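Local coordinates for protein acetyl xylan esterase (Metagenome, PDB 6XYC) that hydrolyses ester bonds on xylan, acting both as an acetyl xylan esterase and as a feruloyl esterase with an alpha/beta hydrolase fold, at residues I222-G227 against A252-V257; V166-P171 against G265-Q270; I98-S103 against G153-T158; L27-P32 against A73-N78; G142-D147 against P203-L208. All blocks are in the same frame, centred on the assembly; numbering follows the deposited sequence.

Contact 1: residues I222-G227 against A252-V257; sequences ILIIHG and ATFISV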
# COMPACT_ATOMS: atom_id res chain seq x y z
N ILE A 222 10.04 0.47 -7.26
CA ILE A 222 8.58 0.52 -7.34
C ILE A 222 8.13 0.18 -8.75
O ILE A 222 8.77 0.55 -9.73
CB ILE A 222 8.04 1.91 -6.92
CG1 ILE A 222 6.52 1.87 -6.83
CG2 ILE A 222 8.48 2.99 -7.90
CD1 ILE A 222 5.90 3.11 -6.18
N LEU A 223 7.01 -0.55 -8.83
CA LEU A 223 6.28 -0.75 -10.07
C LEU A 223 4.96 -0.01 -9.96
O LEU A 223 4.21 -0.20 -8.99
CB LEU A 223 6.04 -2.24 -10.34
CG LEU A 223 5.18 -2.58 -11.56
CD1 LEU A 223 5.87 -2.27 -12.86
CD2 LEU A 223 4.79 -4.06 -11.50
N ILE A 224 4.67 0.83 -10.95
CA ILE A 224 3.47 1.66 -10.97
C ILE A 224 2.62 1.22 -12.16
O ILE A 224 3.12 1.14 -13.28
CB ILE A 224 3.81 3.16 -11.07
CG1 ILE A 224 4.81 3.57 -9.99
CG2 ILE A 224 2.54 4.00 -10.99
CD1 ILE A 224 5.55 4.85 -10.32
N ILE A 225 1.34 0.95 -11.91
CA ILE A 225 0.41 0.50 -12.94
C ILE A 225 -0.83 1.39 -12.88
O ILE A 225 -1.44 1.54 -11.81
CB ILE A 225 0.03 -0.98 -12.75
CG1 ILE A 225 1.28 -1.84 -12.60
CG2 ILE A 225 -0.81 -1.46 -13.91
CD1 ILE A 225 1.01 -3.27 -12.24
N HIS A 226 -1.20 1.98 -14.02
CA HIS A 226 -2.31 2.93 -14.04
C HIS A 226 -2.98 2.89 -15.41
O HIS A 226 -2.30 2.94 -16.44
CB HIS A 226 -1.81 4.34 -13.72
CG HIS A 226 -2.85 5.21 -13.09
ND1 HIS A 226 -2.63 5.91 -11.92
CD2 HIS A 226 -4.11 5.52 -13.48
CE1 HIS A 226 -3.72 6.59 -11.61
NE2 HIS A 226 -4.63 6.38 -12.54
N GLY A 227 -4.31 2.82 -15.40
CA GLY A 227 -5.06 2.83 -16.64
C GLY A 227 -5.19 4.25 -17.18
O GLY A 227 -5.46 5.19 -16.44
N ALA A 252 11.94 3.30 -10.78
CA ALA A 252 10.52 3.10 -10.97
C ALA A 252 10.25 2.56 -12.36
O ALA A 252 10.89 2.97 -13.33
CB ALA A 252 9.75 4.41 -10.76
N THR A 253 9.34 1.59 -12.44
CA THR A 253 8.81 1.09 -13.70
C THR A 253 7.34 1.49 -13.77
O THR A 253 6.58 1.24 -12.83
CB THR A 253 8.95 -0.43 -13.79
OG1 THR A 253 10.33 -0.79 -13.66
CG2 THR A 253 8.43 -0.94 -15.13
N PHE A 254 6.96 2.14 -14.87
CA PHE A 254 5.60 2.66 -15.03
C PHE A 254 4.95 1.94 -16.20
O PHE A 254 5.44 2.03 -17.34
CB PHE A 254 5.60 4.17 -15.25
CG PHE A 254 4.23 4.75 -15.49
CD1 PHE A 254 3.12 4.26 -14.82
CD2 PHE A 254 4.05 5.79 -16.38
CE1 PHE A 254 1.86 4.78 -15.04
CE2 PHE A 254 2.79 6.33 -16.60
CZ PHE A 254 1.70 5.82 -15.93
N ILE A 255 3.85 1.24 -15.93
CA ILE A 255 3.09 0.53 -16.95
C ILE A 255 1.73 1.21 -17.07
O ILE A 255 0.93 1.20 -16.12
CB ILE A 255 2.93 -0.96 -16.61
CG1 ILE A 255 4.28 -1.67 -16.73
CG2 ILE A 255 1.91 -1.61 -17.52
CD1 ILE A 255 4.28 -3.09 -16.18
N SER A 256 1.46 1.79 -18.23
CA SER A 256 0.19 2.43 -18.54
C SER A 256 -0.69 1.42 -19.25
O SER A 256 -0.25 0.78 -20.21
CB SER A 256 0.41 3.67 -19.42
OG SER A 256 -0.81 4.35 -19.64
N VAL A 257 -1.92 1.25 -18.76
CA VAL A 257 -2.85 0.26 -19.29
C VAL A 257 -3.76 0.97 -20.29
O VAL A 257 -4.58 1.82 -19.88
CB VAL A 257 -3.66 -0.40 -18.17
CG1 VAL A 257 -4.65 -1.42 -18.76
CG2 VAL A 257 -2.74 -1.08 -17.15
O HOH W 1 11.30 -0.44 -11.14
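Strands 222-227 and 252-257 pair in parallel at one edge of the central sheet of the alpha/beta hydrolase fold, where 252-257 is the last strand, Ile222 lying beside Ala252 and so on in step to Gly227 beside Val257. Helix 236-248 connects them, making a beta-alpha-beta crossover. Their axes run 17° apart, and five backbone hydrogen bonds join them. The shortest, from Ile224 N to Thr253 O at 2.7 Å, reaches its acceptor nearly in line with the carbonyl bond, whereas Val257 N approaches His226 O from above the carbonyl plane. Beta-branched and aromatic residues, which readily adopt extended backbones, suit these strands and present broad apolar surface to the helices. On the face carrying Ile222, Ile224 and His226, which helix 236-248 covers, CG2 of Ile222 presses on CB of Ala252 at 3.4 Å, closer than usual van der Waals contact. Phe254 swings its ring over toward the other strand because CG stands anti to the backbone N (chi1 177°). Its CD1 meets Ile224 CG2 at 3.9 Å, and CB of His226 lies at the ring edge, in its plane. The His226 imidazole leads away to Ser238 OG and to the carbonyl of Val233, a residue of the inhibitor pocket. On the other face, toward helix 269-284, Leu223 CD1 touches Ile255 CD1 at 3.8 Å, and Ile225 CG2 meets Val257 CG2. At the Ile222 end a water donates to Ile222 O at 3.1 Å and lies 2.7 Å from Thr253 OG1.

Contact 2: residues V166-P171 against G265-Q270; sequences VDWFGP and GCFDTQ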
# COMPACT_ATOMS: atom_id res chain seq x y z
N VAL A 166 4.46 -2.29 -5.32
CA VAL A 166 3.65 -2.23 -6.54
C VAL A 166 2.46 -1.34 -6.26
O VAL A 166 1.64 -1.63 -5.37
CB VAL A 166 3.21 -3.62 -7.01
CG1 VAL A 166 2.26 -3.49 -8.20
CG2 VAL A 166 4.42 -4.46 -7.40
N ASP A 167 2.35 -0.25 -7.02
CA ASP A 167 1.35 0.79 -6.80
C ASP A 167 0.34 0.71 -7.94
O ASP A 167 0.65 1.06 -9.09
CB ASP A 167 2.03 2.16 -6.74
CG ASP A 167 1.09 3.31 -6.99
OD1 ASP A 167 -0.13 3.17 -6.78
OD2 ASP A 167 1.59 4.38 -7.39
N TRP A 168 -0.86 0.22 -7.63
CA TRP A 168 -1.95 0.16 -8.60
C TRP A 168 -2.76 1.45 -8.50
O TRP A 168 -3.52 1.64 -7.54
CB TRP A 168 -2.85 -1.04 -8.38
CG TRP A 168 -2.26 -2.41 -8.54
CD1 TRP A 168 -1.61 -3.13 -7.58
CD2 TRP A 168 -2.31 -3.25 -9.70
NE1 TRP A 168 -1.24 -4.36 -8.08
CE2 TRP A 168 -1.65 -4.45 -9.38
CE3 TRP A 168 -2.84 -3.10 -11.00
CZ2 TRP A 168 -1.50 -5.50 -10.30
CZ3 TRP A 168 -2.68 -4.13 -11.91
CH2 TRP A 168 -2.03 -5.32 -11.55
N PHE A 169 -2.63 2.32 -9.50
CA PHE A 169 -3.39 3.57 -9.65
C PHE A 169 -3.70 4.26 -8.31
O PHE A 169 -4.84 4.60 -8.00
CB PHE A 169 -4.69 3.34 -10.46
CG PHE A 169 -5.50 2.10 -10.08
CD1 PHE A 169 -5.36 0.91 -10.80
CD2 PHE A 169 -6.43 2.12 -9.04
CE1 PHE A 169 -6.09 -0.22 -10.48
CE2 PHE A 169 -7.16 0.98 -8.71
CZ PHE A 169 -6.99 -0.18 -9.43
N GLY A 170 -2.65 4.54 -7.54
CA GLY A 170 -2.79 5.20 -6.26
C GLY A 170 -2.77 6.72 -6.38
O GLY A 170 -2.03 7.29 -7.19
N PRO A 171 -3.59 7.40 -5.58
CA PRO A 171 -3.51 8.85 -5.46
C PRO A 171 -2.31 9.23 -4.58
O PRO A 171 -2.31 8.95 -3.37
CB PRO A 171 -4.84 9.24 -4.81
CG PRO A 171 -5.18 8.06 -3.96
CD PRO A 171 -4.65 6.84 -4.70
N GLY A 265 -9.75 -3.71 -16.82
CA GLY A 265 -8.65 -3.77 -17.77
C GLY A 265 -7.29 -3.94 -17.12
O GLY A 265 -6.38 -4.48 -17.75
N CYS A 266 -7.14 -3.50 -15.87
CA CYS A 266 -5.87 -3.58 -15.16
C CYS A 266 -5.70 -4.91 -14.42
O CYS A 266 -4.58 -5.44 -14.36
CB CYS A 266 -5.76 -2.43 -14.16
SG CYS A 266 -6.01 -0.79 -14.85
N PHE A 267 -6.77 -5.43 -13.84
CA PHE A 267 -6.72 -6.69 -13.09
C PHE A 267 -6.94 -7.86 -14.04
O PHE A 267 -7.99 -8.50 -14.07
CB PHE A 267 -7.75 -6.68 -11.97
CG PHE A 267 -7.47 -5.70 -10.86
CD1 PHE A 267 -6.24 -5.08 -10.74
CD2 PHE A 267 -8.46 -5.40 -9.93
CE1 PHE A 267 -6.00 -4.17 -9.72
CE2 PHE A 267 -8.22 -4.50 -8.91
CZ PHE A 267 -6.99 -3.89 -8.81
N ASP A 268 -5.90 -8.15 -14.84
CA ASP A 268 -5.95 -9.25 -15.79
C ASP A 268 -4.60 -9.95 -15.80
O ASP A 268 -3.64 -9.50 -15.17
CB ASP A 268 -6.37 -8.77 -17.19
CG ASP A 268 -5.28 -7.99 -17.91
OD1 ASP A 268 -5.57 -7.46 -19.01
OD2 ASP A 268 -4.14 -7.88 -17.42
N THR A 269 -4.54 -11.06 -16.53
CA THR A 269 -3.36 -11.92 -16.49
C THR A 269 -2.09 -11.15 -16.80
O THR A 269 -1.07 -11.31 -16.13
CB THR A 269 -3.53 -13.09 -17.47
OG1 THR A 269 -4.70 -13.85 -17.12
CG2 THR A 269 -2.30 -13.99 -17.43
N GLN A 270 -2.14 -10.28 -17.82
CA GLN A 270 -0.94 -9.60 -18.27
C GLN A 270 -0.33 -8.75 -17.16
O GLN A 270 0.87 -8.85 -16.88
CB GLN A 270 -1.28 -8.73 -19.49
CG GLN A 270 -0.28 -7.64 -19.78
CD GLN A 270 -0.54 -6.98 -21.12
OE1 GLN A 270 -1.64 -7.07 -21.67
NE2 GLN A 270 0.48 -6.31 -21.66
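Trp168 and Cys266 bring the two backbones nearest, yet their CA atoms remain 8.5 Å apart and no hydrogen bond joins the segments. Strand 164-168 ends at Trp168, and Phe169 then turns with positive phi and psi (36° and 55°), throwing its ring to the same side as the indole. Opposite, Phe267 is the centre of an inverse gamma turn just before helix 269-284, with Asp268 at the N-cap and its OD2 accepting from Tyr271 N. Large flat side chains suit this place because they are long enough to meet across backbones this far apart. Phe267 drives its edge at one face of the Trp168 indole, the six-membered rings 5.2 Å apart between centroids in a T-shaped pair with planes at 79°. The leading atom is Phe267 CE1, 3.6 Å from Trp168 CE3. The same phenyl ring meets Phe169 more obliquely, CZ to CZ at 3.8 Å, which completes an aromatic cluster under the catalytic end of the alpha/beta hydrolase sheet. Phe169 also meets the ring of His262 and touches Asp230, which with Ser121 probably form the catalytic triad. Cys266 adds a small, polarisable side chain beside the two rings: its CB lies 4.2 Å from Trp168 CZ3, and its sulfur stands obliquely beside the Phe169 ring. The carbonyl of Cys266 also comes in obliquely on the indole, O to Trp168 CZ3 at 3.4 Å.

Contact 3: residues I98-S103 against G153-T158; sequences IRYVRS and GNYLST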
# COMPACT_ATOMS: atom_id res chain seq x y z
N ILE A 98 3.19 -4.35 9.26
CA ILE A 98 4.49 -4.79 8.78
C ILE A 98 5.33 -5.33 9.93
O ILE A 98 5.96 -6.39 9.82
CB ILE A 98 5.22 -3.63 8.07
CG1 ILE A 98 4.51 -3.26 6.77
CG2 ILE A 98 6.66 -4.02 7.80
CD1 ILE A 98 4.88 -1.89 6.25
N ARG A 99 5.37 -4.60 11.04
CA ARG A 99 6.15 -5.05 12.20
C ARG A 99 5.63 -6.38 12.72
O ARG A 99 6.41 -7.25 13.14
CB ARG A 99 6.09 -3.99 13.30
CG ARG A 99 6.79 -2.68 12.96
CD ARG A 99 7.01 -1.84 14.21
NE ARG A 99 5.76 -1.45 14.87
CZ ARG A 99 5.09 -0.33 14.61
NH1 ARG A 99 5.54 0.52 13.70
NH2 ARG A 99 3.97 -0.07 15.26
N TYR A 100 4.30 -6.56 12.73
CA TYR A 100 3.73 -7.81 13.20
C TYR A 100 4.16 -8.98 12.32
O TYR A 100 4.52 -10.05 12.82
CB TYR A 100 2.21 -7.72 13.23
CG TYR A 100 1.56 -9.01 13.67
CD1 TYR A 100 1.25 -10.00 12.75
CD2 TYR A 100 1.28 -9.23 15.00
CE1 TYR A 100 0.67 -11.19 13.15
CE2 TYR A 100 0.70 -10.41 15.41
CZ TYR A 100 0.39 -11.38 14.49
OH TYR A 100 -0.19 -12.56 14.90
N VAL A 101 4.12 -8.79 11.00
CA VAL A 101 4.47 -9.86 10.08
C VAL A 101 5.95 -10.20 10.19
O VAL A 101 6.34 -11.37 10.28
CB VAL A 101 4.08 -9.47 8.64
CG1 VAL A 101 4.62 -10.49 7.66
CG2 VAL A 101 2.57 -9.34 8.51
N ARG A 102 6.81 -9.17 10.18
CA ARG A 102 8.25 -9.41 10.27
C ARG A 102 8.60 -10.11 11.58
O ARG A 102 9.36 -11.09 11.59
CB ARG A 102 9.02 -8.10 10.15
CG ARG A 102 10.52 -8.25 10.30
CD ARG A 102 11.28 -7.02 9.81
NE ARG A 102 11.42 -6.99 8.36
CZ ARG A 102 10.87 -6.07 7.58
NH1 ARG A 102 10.14 -5.10 8.10
NH2 ARG A 102 11.05 -6.13 6.26
N SER A 103 8.05 -9.62 12.69
CA SER A 103 8.38 -10.20 13.99
C SER A 103 7.89 -11.64 14.09
O SER A 103 8.59 -12.50 14.64
CB SER A 103 7.78 -9.35 15.11
OG SER A 103 8.04 -9.92 16.39
N GLY A 153 0.72 -1.33 18.94
CA GLY A 153 1.02 -2.73 19.09
C GLY A 153 2.24 -3.00 19.94
O GLY A 153 2.82 -2.12 20.58
N ASN A 154 2.66 -4.27 19.92
CA ASN A 154 3.67 -4.78 20.84
C ASN A 154 4.92 -5.28 20.12
O ASN A 154 5.63 -6.14 20.64
CB ASN A 154 3.09 -5.91 21.69
CG ASN A 154 2.01 -5.44 22.63
OD1 ASN A 154 1.80 -4.24 22.81
ND2 ASN A 154 1.31 -6.39 23.25
N TYR A 155 5.23 -4.73 18.95
CA TYR A 155 6.40 -5.15 18.19
C TYR A 155 7.20 -3.94 17.73
O TYR A 155 7.81 -3.93 16.66
CB TYR A 155 5.97 -6.02 17.02
CG TYR A 155 5.14 -7.20 17.47
CD1 TYR A 155 5.75 -8.36 17.93
CD2 TYR A 155 3.76 -7.14 17.47
CE1 TYR A 155 4.99 -9.45 18.35
CE2 TYR A 155 2.99 -8.21 17.90
CZ TYR A 155 3.62 -9.36 18.34
OH TYR A 155 2.86 -10.43 18.76
N LEU A 156 7.24 -2.91 18.58
CA LEU A 156 7.84 -1.64 18.18
C LEU A 156 9.33 -1.79 17.89
O LEU A 156 9.89 -1.00 17.11
CB LEU A 156 7.62 -0.60 19.28
CG LEU A 156 6.16 -0.34 19.66
CD1 LEU A 156 6.05 0.77 20.69
CD2 LEU A 156 5.34 -0.01 18.42
N SER A 157 10.00 -2.77 18.51
CA SER A 157 11.42 -2.95 18.28
C SER A 157 11.71 -3.56 16.91
O SER A 157 12.87 -3.53 16.47
CB SER A 157 12.02 -3.85 19.37
OG SER A 157 11.72 -5.21 19.13
N THR A 158 10.70 -4.09 16.23
CA THR A 158 10.89 -4.70 14.93
C THR A 158 10.87 -3.65 13.83
O THR A 158 10.13 -2.66 13.90
CB THR A 158 9.79 -5.73 14.67
OG1 THR A 158 9.77 -6.71 15.72
CG2 THR A 158 10.01 -6.43 13.33
O HOH W 2 3.96 -3.07 16.86
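The last turns of helix 89-103 pack against the loop 153-158, whose type I beta turn runs from Tyr155 to Thr158. Tyr155 inserts beside the helix, and Tyr100 directs its edge at the Tyr155 face, an offset edge-to-face pair with planes at 89°. Tyr100 CD2 comes 3.5 Å from Tyr155 CE2, and the two side chains run alongside each other in the same direction. Ser103, small enough to let the ring approach, sets OG 3.2 Å from Tyr155 CD1. The helix packs against the alpha/beta hydrolase sheet, so this contact adds an outer layer of loop over it. Arg99 suits the boundary between them: its methylene CD lies 3.2 Å from Thr158 O, while a bend at chi3 (-62°) turns the guanidinium toward Glu149, its salt-bridge partner, and Leu152 O. A water accepts from both Arg99 NE, at 3.1 Å, and Tyr155 N, lying at the edge of the guanidinium in its plane. Were Tyr155 cut back to an alanine, the Tyr100 edge would probably lose its aromatic face and a gap would open beside Ser103. At the last residue of the turn, Thr158 CG2 rests on Arg102 CG at 3.6 Å.

Contact 4: residues L27-P32 against A73-N78; sequences LDIYLP and AVISIN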
# COMPACT_ATOMS: atom_id res chain seq x y z
N LEU A 27 -5.72 -8.74 10.14
CA LEU A 27 -5.20 -9.11 8.84
C LEU A 27 -5.48 -10.58 8.59
O LEU A 27 -5.81 -11.34 9.51
CB LEU A 27 -3.69 -8.83 8.73
CG LEU A 27 -2.77 -9.32 9.85
CD1 LEU A 27 -2.46 -10.79 9.69
CD2 LEU A 27 -1.50 -8.47 9.84
N ASP A 28 -5.36 -10.98 7.33
CA ASP A 28 -5.47 -12.37 6.92
C ASP A 28 -4.15 -12.81 6.30
O ASP A 28 -3.51 -12.03 5.58
CB ASP A 28 -6.61 -12.56 5.91
CG ASP A 28 -7.94 -12.04 6.43
OD1 ASP A 28 -8.16 -12.07 7.66
OD2 ASP A 28 -8.75 -11.60 5.59
N ILE A 29 -3.75 -14.05 6.57
CA ILE A 29 -2.49 -14.59 6.05
C ILE A 29 -2.79 -15.86 5.27
O ILE A 29 -3.47 -16.75 5.78
CB ILE A 29 -1.49 -14.88 7.19
CG1 ILE A 29 -1.17 -13.60 7.97
CG2 ILE A 29 -0.22 -15.48 6.62
CD1 ILE A 29 -0.35 -13.85 9.22
N TYR A 30 -2.28 -15.95 4.05
CA TYR A 30 -2.44 -17.12 3.19
C TYR A 30 -1.07 -17.59 2.72
O TYR A 30 -0.25 -16.77 2.30
CB TYR A 30 -3.32 -16.82 1.97
CG TYR A 30 -4.70 -16.29 2.30
CD1 TYR A 30 -5.76 -17.16 2.48
CD2 TYR A 30 -4.94 -14.93 2.41
CE1 TYR A 30 -7.02 -16.69 2.77
CE2 TYR A 30 -6.20 -14.45 2.71
CZ TYR A 30 -7.24 -15.34 2.89
OH TYR A 30 -8.50 -14.87 3.18
N LEU A 31 -0.83 -18.92 2.77
CA LEU A 31 0.40 -19.49 2.23
C LEU A 31 0.10 -20.27 0.96
O LEU A 31 -0.97 -20.90 0.86
CB LEU A 31 1.08 -20.42 3.24
CG LEU A 31 1.27 -19.86 4.66
CD1 LEU A 31 1.91 -20.91 5.56
CD2 LEU A 31 2.12 -18.58 4.63
N PRO A 32 1.00 -20.28 -0.03
CA PRO A 32 0.66 -20.88 -1.32
C PRO A 32 0.33 -22.36 -1.22
O PRO A 32 0.79 -23.07 -0.32
CB PRO A 32 1.93 -20.66 -2.16
CG PRO A 32 2.63 -19.49 -1.52
CD PRO A 32 2.31 -19.59 -0.04
N ALA A 73 3.69 -15.82 0.17
CA ALA A 73 2.69 -15.65 1.21
C ALA A 73 2.01 -14.30 1.03
O ALA A 73 2.66 -13.30 0.68
CB ALA A 73 3.34 -15.73 2.59
N VAL A 74 0.70 -14.26 1.26
CA VAL A 74 -0.09 -13.05 1.07
C VAL A 74 -0.69 -12.65 2.41
O VAL A 74 -1.34 -13.46 3.07
CB VAL A 74 -1.20 -13.24 0.01
CG1 VAL A 74 -2.13 -12.03 0.01
CG2 VAL A 74 -0.59 -13.47 -1.37
N ILE A 75 -0.48 -11.39 2.80
CA ILE A 75 -1.03 -10.84 4.02
C ILE A 75 -1.88 -9.64 3.65
O ILE A 75 -1.35 -8.60 3.24
CB ILE A 75 0.07 -10.45 5.02
CG1 ILE A 75 0.99 -11.65 5.28
CG2 ILE A 75 -0.54 -9.97 6.32
CD1 ILE A 75 2.27 -11.62 4.48
N SER A 76 -3.20 -9.76 3.79
CA SER A 76 -4.13 -8.69 3.47
C SER A 76 -4.57 -8.02 4.76
O SER A 76 -5.08 -8.68 5.67
CB SER A 76 -5.34 -9.22 2.70
OG SER A 76 -6.16 -8.16 2.25
N ILE A 77 -4.38 -6.71 4.85
CA ILE A 77 -4.54 -5.99 6.10
C ILE A 77 -5.71 -5.03 6.03
O ILE A 77 -6.03 -4.47 4.98
CB ILE A 77 -3.25 -5.22 6.48
CG1 ILE A 77 -2.95 -4.12 5.45
CG2 ILE A 77 -2.07 -6.17 6.60
CD1 ILE A 77 -1.83 -3.18 5.87
N ASN A 78 -6.36 -4.84 7.18
CA ASN A 78 -7.26 -3.72 7.39
C ASN A 78 -6.48 -2.51 7.91
O ASN A 78 -5.39 -2.65 8.47
CB ASN A 78 -8.36 -4.08 8.38
CG ASN A 78 -9.42 -4.98 7.78
OD1 ASN A 78 -9.57 -5.08 6.57
ND2 ASN A 78 -10.18 -5.64 8.65
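Tyr30 N donates to Val74 O at 2.8 Å, the shortest hydrogen bond between strands 27-32 and 73-77, and Val74 N answers to Tyr30 O. Asp28 and Ser76 form a second hydrogen-bonded pair, with N to O distances of 2.9 Å each way between the two residues. The strands are antiparallel, unlike most neighbours in this alpha/beta hydrolase sheet. Between these pairs lies the non-hydrogen-bonded pair Ile29-Ile75, its two CG1 atoms 4.0 Å apart and its side chains lying alongside. Leu27 takes the crowded position between backbone N and carbonyl carbon (chi1 49°), which sets CD2 3.9 Å from Ile75 CG2 while CB stays 3.8 Å from Ile77 CG2. Such branched apolar residues fit a face buried beneath a helix. The other face mixes in buried polar groups that are satisfied there: Asp28 OD1 takes a salt bridge from Lys56 and a bond from Asn14 N, and Ser76 OG bonds to Lys56 O. Strand 8-16 flanks strand 27-32 and strand 39-45 flanks strand 73-77, while helix 56-69 covers the Tyr30, Val74 and Ser76 face and helix 89-103 reaches the opposite one through Val101 on Ile75.

Contact 5: residues G142-D147 against P203-L208; sequences GDLTVD and PDWVKL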
# COMPACT_ATOMS: atom_id res chain seq x y z
N GLY A 142 6.24 22.76 7.42
CA GLY A 142 5.90 23.96 8.17
C GLY A 142 5.90 23.66 9.66
O GLY A 142 6.85 23.08 10.20
N ASP A 143 4.82 24.04 10.34
CA ASP A 143 4.67 23.79 11.77
C ASP A 143 4.04 22.44 12.07
O ASP A 143 3.93 22.07 13.24
CB ASP A 143 3.82 24.90 12.40
CG ASP A 143 4.54 26.24 12.45
OD1 ASP A 143 5.76 26.25 12.70
OD2 ASP A 143 3.89 27.28 12.24
N LEU A 144 3.64 21.69 11.04
CA LEU A 144 2.92 20.44 11.21
C LEU A 144 3.89 19.27 11.16
O LEU A 144 4.69 19.15 10.23
CB LEU A 144 1.87 20.29 10.12
CG LEU A 144 0.95 19.07 10.08
CD1 LEU A 144 0.23 18.90 11.41
CD2 LEU A 144 -0.05 19.20 8.94
N THR A 145 3.80 18.39 12.17
CA THR A 145 4.61 17.18 12.22
C THR A 145 3.69 15.99 12.44
O THR A 145 2.88 16.00 13.38
CB THR A 145 5.66 17.24 13.34
OG1 THR A 145 6.56 18.34 13.11
CG2 THR A 145 6.45 15.93 13.40
N VAL A 146 3.82 14.97 11.60
CA VAL A 146 3.04 13.75 11.72
C VAL A 146 3.96 12.58 12.05
O VAL A 146 5.07 12.47 11.50
CB VAL A 146 2.22 13.45 10.45
CG1 VAL A 146 1.15 14.51 10.24
CG2 VAL A 146 3.13 13.33 9.24
N ASP A 147 3.49 11.71 12.94
CA ASP A 147 4.23 10.53 13.36
C ASP A 147 3.88 9.39 12.40
O ASP A 147 2.77 8.85 12.45
CB ASP A 147 3.87 10.18 14.80
CG ASP A 147 4.61 8.97 15.32
OD1 ASP A 147 5.42 8.39 14.58
OD2 ASP A 147 4.37 8.60 16.49
N PRO A 203 -1.67 23.44 2.66
CA PRO A 203 -0.50 22.92 1.93
C PRO A 203 0.36 21.98 2.76
O PRO A 203 0.99 21.07 2.21
CB PRO A 203 0.27 24.18 1.52
CG PRO A 203 -0.61 25.35 1.86
CD PRO A 203 -1.60 24.89 2.89
N ASP A 204 0.41 22.18 4.08
CA ASP A 204 1.22 21.29 4.92
C ASP A 204 0.59 19.91 5.03
O ASP A 204 1.28 18.90 4.92
CB ASP A 204 1.41 21.92 6.30
CG ASP A 204 2.25 23.19 6.24
OD1 ASP A 204 3.23 23.21 5.48
OD2 ASP A 204 1.91 24.14 6.97
N TRP A 205 -0.73 19.85 5.25
CA TRP A 205 -1.41 18.56 5.28
C TRP A 205 -1.30 17.86 3.93
O TRP A 205 -1.00 16.66 3.87
CB TRP A 205 -2.88 18.76 5.66
CG TRP A 205 -3.10 18.87 7.14
CD1 TRP A 205 -3.38 20.01 7.84
CD2 TRP A 205 -3.06 17.81 8.10
NE1 TRP A 205 -3.51 19.72 9.18
CE2 TRP A 205 -3.32 18.37 9.36
CE3 TRP A 205 -2.83 16.43 8.01
CZ2 TRP A 205 -3.36 17.61 10.52
CZ3 TRP A 205 -2.87 15.68 9.17
CH2 TRP A 205 -3.13 16.27 10.41
N VAL A 206 -1.51 18.59 2.84
CA VAL A 206 -1.46 17.98 1.52
C VAL A 206 -0.08 17.41 1.25
O VAL A 206 0.06 16.33 0.66
CB VAL A 206 -1.88 18.99 0.44
CG1 VAL A 206 -1.60 18.42 -0.96
CG2 VAL A 206 -3.35 19.34 0.57
N LYS A 207 0.97 18.12 1.68
CA LYS A 207 2.32 17.61 1.47
C LYS A 207 2.53 16.31 2.25
O LYS A 207 3.15 15.37 1.74
CB LYS A 207 3.37 18.64 1.88
CG LYS A 207 4.79 18.20 1.55
CD LYS A 207 5.85 19.17 2.05
CE LYS A 207 7.22 18.79 1.49
NZ LYS A 207 8.34 19.50 2.15
N LEU A 208 2.02 16.25 3.48
CA LEU A 208 2.31 15.13 4.37
C LEU A 208 1.43 13.91 4.12
O LEU A 208 1.70 12.86 4.71
CB LEU A 208 2.16 15.57 5.83
CG LEU A 208 3.17 16.61 6.31
CD1 LEU A 208 2.93 16.99 7.75
CD2 LEU A 208 4.60 16.09 6.11
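Leu144 and Val146, on one strand of the beta hairpin 138-147, pack against Trp205 and Leu208 of the short helix 203-208, a peripheral elaboration of the alpha/beta hydrolase core. Strand 144-147 and the helix run in roughly the same direction, their axes 29° apart. Leu144 holds CG anti to the backbone N (chi1 -179°), which extends its branches to the indole. CD2 sits squarely over the five-membered ring of Trp205, 3.3 Å from its centroid and 6° off the normal, a close CH-pi contact. The second methyl, CD1, is displaced toward the benzene portion and lies 3.9 Å from Trp205 CZ2. Trp205 carries CG anti to its carbonyl carbon, beside the backbone N, with the ring face turned to the leucine, the two side chains crossing at about a right angle. A wide flat surface suits this position, and an alanine here would probably leave the Leu144 methyls without their aromatic face and open a gap beneath them. Leu208 runs past both strand residues in the reverse direction, its CD1 touching Leu144 CG at 3.7 Å and Val146 CG1 at 3.9 Å. Short, branched Val146 also borders the indole, its CG1 being 4.3 Å from Trp205 CZ3. Gly142, in the hairpin turn, has a positive phi, and a beta carbon there, with all else in place, would come too close to Asp204 OD2. Asp204 OD1 bonds to Ser141 OG and comes within 3.6 Å of Gly142 N.

In the fold
Contacts 1, 2 and 4 share the central sheet, while contacts 3 and 5 lie outside it. Contacts 1 and 2 have centres 8 Å apart, because strands 222-227 and 164-168 are neighbours, and contact 1 is nested in the loop that contact 2 closes. Contact 4, about 23 Å from contact 1 between centres, comes first along the chain and lies on the antiparallel side of the sheet. Contact 3 touches contact 4 where helix 89-103 meets strand 73-77, and interleaves along the chain with contact 5, about 26 Å away between centres. Contact 2 holds inhibitor-pocket residue Pro171, and the side chain of His226 in contact 1 lies about 9 Å from the inhibitor; the others lie further off.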